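Local coordinates for protein terminal oxygenase component of carbazole 1,9a-dioxygenase (Sphingomonas, PDB 3GKQ) that probably dihydroxylates carbazole at the angular carbon and its neighbour, as the Rieske non-heme iron oxygenase component of carbazole 1,9a-dioxygenase, at residues G206-R217 and V228-I239. Numbering follows the deposited sequence.
Sequences GFAPGDPEQLTR and VFDLLGEHSVPI
Arg217 and Phe229 face each other as an antiparallel hydrogen-bonded pair, and their side chains run out together on the same face of the sheet. Phe229 N donates to Arg217 O at 2.8 Å, and Arg217 N returns the bond to Phe229 O. From Arg217 CB, which rests 3.7 Å from Leu231 CD1, the arginine chain leaves anti to its own amide nitrogen (chi1 -178°) and bends at chi3, bringing its end back over the phenyl. Arg217 CZ then lies 3.6 Å from Phe229 CD2. Arg217 NH1 stays 4.0 Å from Phe229 CD2, whereas Arg217 NH2 comes to 3.3 Å from Phe229 CE2, over one ring face and offset toward the rim, the guanidinium and ring planes tilted 27° apart. Trp266 meets the same phenyl edge-to-face.

Where the strands end, Leu215 O accepts from Leu231 N and from a water. Asp230 OD1 accepts Leu232 N, forming an Asx turn. Leu232 packs against the second pair of strands, Leu232 CD2 lying 3.4 Å from Phe207 CB and close against Pro209 CG. There Ile239 N donates almost straight to Gly206 O (2.9 Å, 176°).

The segments thus pair twice, at the edge of the seven-stranded antiparallel sheet through hairpin 216-219/227-230 and in a small three-stranded sheet, within the catalytic domain of a trimeric Rieske oxygenase; Phe207 lies about 8 Å, side chain to side chain, from the iron ligand His186.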
loop_
_atom_site.group_PDB
_atom_site.type_symbol
_atom_site.label_atom_id
_atom_site.label_comp_id
_atom_site.label_asym_id
_atom_site.label_seq_id
_atom_site.Cartn_x
_atom_site.Cartn_y
_atom_site.Cartn_z
ATOM N N GLY A 206 25.047 23.948 -19.660
ATOM C CA GLY A 206 25.372 22.634 -20.191
ATOM C C GLY A 206 26.705 22.596 -20.925
ATOM O O GLY A 206 27.619 23.346 -20.581
ATOM N N PHE A 207 26.809 21.737 -21.943
ATOM C CA PHE A 207 28.048 21.575 -22.712
ATOM C C PHE A 207 27.822 21.142 -24.165
ATOM O O PHE A 207 26.852 20.459 -24.471
ATOM C CB PHE A 207 28.926 20.515 -22.045
ATOM C CG PHE A 207 29.235 20.793 -20.600
ATOM C CD1 PHE A 207 30.244 21.684 -20.245
ATOM C CD2 PHE A 207 28.532 20.146 -19.592
ATOM C CE1 PHE A 207 30.554 21.922 -18.898
ATOM C CE2 PHE A 207 28.831 20.375 -18.248
ATOM C CZ PHE A 207 29.845 21.263 -17.899
ATOM N N ALA A 208 28.729 21.545 -25.055
ATOM C CA ALA A 208 28.665 21.165 -26.471
ATOM C C ALA A 208 29.880 20.255 -26.701
ATOM O O ALA A 208 30.922 20.705 -27.180
ATOM C CB ALA A 208 28.746 22.403 -27.363
ATOM N N PRO A 209 29.752 18.959 -26.355
ATOM C CA PRO A 209 30.779 17.916 -26.471
ATOM C C PRO A 209 31.531 17.771 -27.793
ATOM O O PRO A 209 31.020 18.099 -28.871
ATOM C CB PRO A 209 30.012 16.639 -26.115
ATOM C CG PRO A 209 28.968 17.127 -25.160
ATOM C CD PRO A 209 28.492 18.381 -25.851
ATOM N N GLY A 210 32.756 17.258 -27.692
ATOM C CA GLY A 210 33.567 17.037 -28.872
ATOM C C GLY A 210 33.418 15.589 -29.303
ATOM O O GLY A 210 32.325 15.018 -29.216
ATOM N N ASP A 211 34.512 14.992 -29.761
ATOM C CA ASP A 211 34.499 13.601 -30.200
ATOM C C ASP A 211 33.995 12.696 -29.078
ATOM O O ASP A 211 34.541 12.698 -27.973
ATOM C CB ASP A 211 35.908 13.164 -30.598
ATOM C CG ASP A 211 36.903 13.313 -29.461
ATOM O OD1 ASP A 211 37.211 14.465 -29.076
ATOM O OD2 ASP A 211 37.371 12.275 -28.943
ATOM N N PRO A 212 32.950 11.899 -29.352
ATOM C CA PRO A 212 32.403 10.996 -28.334
ATOM C C PRO A 212 33.452 10.050 -27.746
ATOM O O PRO A 212 33.288 9.539 -26.634
ATOM C CB PRO A 212 31.301 10.251 -29.091
ATOM C CG PRO A 212 31.783 10.279 -30.522
ATOM C CD PRO A 212 32.290 11.691 -30.652
ATOM N N GLU A 213 34.542 9.849 -28.482
ATOM C CA GLU A 213 35.603 8.950 -28.046
ATOM C C GLU A 213 36.580 9.493 -26.997
ATOM O O GLU A 213 37.271 8.703 -26.349
ATOM C CB GLU A 213 36.382 8.441 -29.263
ATOM C CG GLU A 213 35.503 7.783 -30.326
ATOM C CD GLU A 213 34.588 6.706 -29.758
ATOM O OE1 GLU A 213 35.102 5.756 -29.123
ATOM O OE2 GLU A 213 33.353 6.806 -29.951
ATOM N N GLN A 214 36.662 10.812 -26.823
ATOM C CA GLN A 214 37.572 11.348 -25.803
ATOM C C GLN A 214 36.794 12.031 -24.688
ATOM O O GLN A 214 37.356 12.815 -23.914
ATOM C CB GLN A 214 38.581 12.340 -26.399
ATOM C CG GLN A 214 39.883 12.454 -25.569
ATOM C CD GLN A 214 40.918 13.390 -26.194
ATOM O OE1 GLN A 214 41.036 13.469 -27.421
ATOM N NE2 GLN A 214 41.681 14.093 -25.352
ATOM N N LEU A 215 35.500 11.728 -24.610
ATOM C CA LEU A 215 34.634 12.307 -23.586
ATOM C C LEU A 215 34.791 11.554 -22.271
ATOM O O LEU A 215 34.415 12.050 -21.212
ATOM C CB LEU A 215 33.163 12.257 -24.027
ATOM C CG LEU A 215 32.752 13.044 -25.276
ATOM C CD1 LEU A 215 31.253 12.898 -25.497
ATOM C CD2 LEU A 215 33.126 14.516 -25.112
ATOM N N THR A 216 35.346 10.352 -22.341
ATOM C CA THR A 216 35.533 9.553 -21.143
ATOM C C THR A 216 36.820 8.751 -21.195
ATOM O O THR A 216 37.430 8.589 -22.254
ATOM C CB THR A 216 34.368 8.549 -20.937
ATOM O OG1 THR A 216 34.394 7.566 -21.982
ATOM C CG2 THR A 216 33.025 9.262 -20.954
ATOM N N ARG A 217 37.218 8.255 -20.030
ATOM C CA ARG A 217 38.397 7.420 -19.886
ATOM C C ARG A 217 38.042 6.391 -18.821
ATOM O O ARG A 217 37.556 6.748 -17.752
ATOM C CB ARG A 217 39.609 8.247 -19.439
ATOM C CG ARG A 217 40.887 7.425 -19.308
ATOM C CD ARG A 217 42.129 8.311 -19.214
ATOM N NE ARG A 217 42.194 9.087 -17.975
ATOM C CZ ARG A 217 42.474 8.571 -16.781
ATOM N NH1 ARG A 217 42.715 7.270 -16.653
ATOM N NH2 ARG A 217 42.520 9.359 -15.714
ATOM N N VAL A 228 35.015 5.306 -14.153
ATOM C CA VAL A 228 35.027 6.109 -15.367
ATOM C C VAL A 228 35.252 7.581 -15.053
ATOM O O VAL A 228 34.690 8.112 -14.095
ATOM C CB VAL A 228 33.679 5.983 -16.121
ATOM C CG1 VAL A 228 33.730 6.773 -17.425
ATOM C CG2 VAL A 228 33.362 4.515 -16.384
ATOM N N PHE A 229 36.085 8.228 -15.861
ATOM C CA PHE A 229 36.371 9.647 -15.701
ATOM C C PHE A 229 35.552 10.398 -16.734
ATOM O O PHE A 229 35.534 10.035 -17.911
ATOM C CB PHE A 229 37.861 9.938 -15.939
ATOM C CG PHE A 229 38.735 9.663 -14.752
ATOM C CD1 PHE A 229 38.784 10.556 -13.687
ATOM C CD2 PHE A 229 39.498 8.503 -14.689
ATOM C CE1 PHE A 229 39.583 10.296 -12.575
ATOM C CE2 PHE A 229 40.300 8.234 -13.581
ATOM C CZ PHE A 229 40.340 9.134 -12.523
ATOM N N ASP A 230 34.863 11.440 -16.294
ATOM C CA ASP A 230 34.067 12.238 -17.205
ATOM C C ASP A 230 34.969 13.318 -17.785
ATOM O O ASP A 230 35.401 14.233 -17.080
ATOM C CB ASP A 230 32.880 12.844 -16.461
ATOM C CG ASP A 230 32.153 13.884 -17.273
ATOM O OD1 ASP A 230 32.153 13.789 -18.520
ATOM O OD2 ASP A 230 31.563 14.795 -16.655
ATOM N N LEU A 231 35.258 13.183 -19.077
ATOM C CA LEU A 231 36.132 14.107 -19.790
ATOM C C LEU A 231 35.391 15.052 -20.746
ATOM O O LEU A 231 35.958 15.488 -21.749
ATOM C CB LEU A 231 37.173 13.311 -20.585
ATOM C CG LEU A 231 38.044 12.291 -19.839
ATOM C CD1 LEU A 231 38.943 11.582 -20.850
ATOM C CD2 LEU A 231 38.890 12.979 -18.763
ATOM N N LEU A 232 34.134 15.363 -20.445
ATOM C CA LEU A 232 33.356 16.259 -21.298
ATOM C C LEU A 232 33.876 17.683 -21.084
ATOM O O LEU A 232 33.955 18.481 -22.023
ATOM C CB LEU A 232 31.871 16.187 -20.925
ATOM C CG LEU A 232 30.803 16.610 -21.950
ATOM C CD1 LEU A 232 29.445 16.645 -21.269
ATOM C CD2 LEU A 232 31.112 17.970 -22.529
ATOM N N GLY A 233 34.231 17.990 -19.838
ATOM C CA GLY A 233 34.744 19.307 -19.504
ATOM C C GLY A 233 35.907 19.706 -20.390
ATOM O O GLY A 233 35.772 20.548 -21.280
ATOM N N GLU A 234 37.050 19.074 -20.152
ATOM C CA GLU A 234 38.270 19.338 -20.899
ATOM C C GLU A 234 38.122 19.010 -22.386
ATOM O O GLU A 234 39.103 19.044 -23.129
ATOM C CB GLU A 234 39.418 18.521 -20.289
ATOM C CG GLU A 234 40.803 18.806 -20.862
ATOM C CD GLU A 234 41.881 17.926 -20.244
ATOM O OE1 GLU A 234 42.113 18.037 -19.018
ATOM O OE2 GLU A 234 42.495 17.121 -20.982
ATOM N N HIS A 235 36.908 18.695 -22.827
ATOM C CA HIS A 235 36.692 18.360 -24.233
ATOM C C HIS A 235 35.356 18.851 -24.785
ATOM O O HIS A 235 34.601 18.086 -25.398
ATOM C CB HIS A 235 36.808 16.844 -24.427
ATOM C CG HIS A 235 38.122 16.279 -23.979
ATOM N ND1 HIS A 235 38.565 16.370 -22.675
ATOM C CD2 HIS A 235 39.097 15.637 -24.664
ATOM C CE1 HIS A 235 39.757 15.808 -22.578
ATOM N NE2 HIS A 235 40.103 15.355 -23.769
ATOM N N SER A 236 35.074 20.133 -24.579
ATOM C CA SER A 236 33.828 20.725 -25.060
ATOM C C SER A 236 33.846 22.245 -24.948
ATOM O O SER A 236 34.871 22.852 -24.630
ATOM C CB SER A 236 32.653 20.212 -24.232
ATOM O OG SER A 236 32.688 20.791 -22.933
ATOM N N VAL A 237 32.688 22.842 -25.212
ATOM C CA VAL A 237 32.497 24.279 -25.111
ATOM C C VAL A 237 31.334 24.439 -24.135
ATOM O O VAL A 237 30.194 24.132 -24.477
ATOM C CB VAL A 237 32.111 24.901 -26.476
ATOM C CG1 VAL A 237 31.853 26.396 -26.318
ATOM C CG2 VAL A 237 33.222 24.665 -27.492
ATOM N N PRO A 238 31.610 24.906 -22.901
ATOM C CA PRO A 238 30.574 25.096 -21.876
ATOM C C PRO A 238 29.510 26.116 -22.290
ATOM O O PRO A 238 29.830 27.166 -22.845
ATOM C CB PRO A 238 31.375 25.537 -20.654
ATOM C CG PRO A 238 32.504 26.307 -21.269
ATOM C CD PRO A 238 32.909 25.424 -22.432
ATOM N N ILE A 239 28.249 25.796 -22.008
ATOM C CA ILE A 239 27.117 26.652 -22.371
ATOM C C ILE A 239 26.704 27.598 -21.242
ATOM O O ILE A 239 26.095 27.169 -20.254
ATOM C CB ILE A 239 25.889 25.789 -22.755
ATOM C CG1 ILE A 239 26.321 24.659 -23.697
ATOM C CG2 ILE A 239 24.817 26.656 -23.406
ATOM C CD1 ILE A 239 26.980 25.131 -24.982
HETATM O O HOH W 1 31.831 12.676 -20.669
#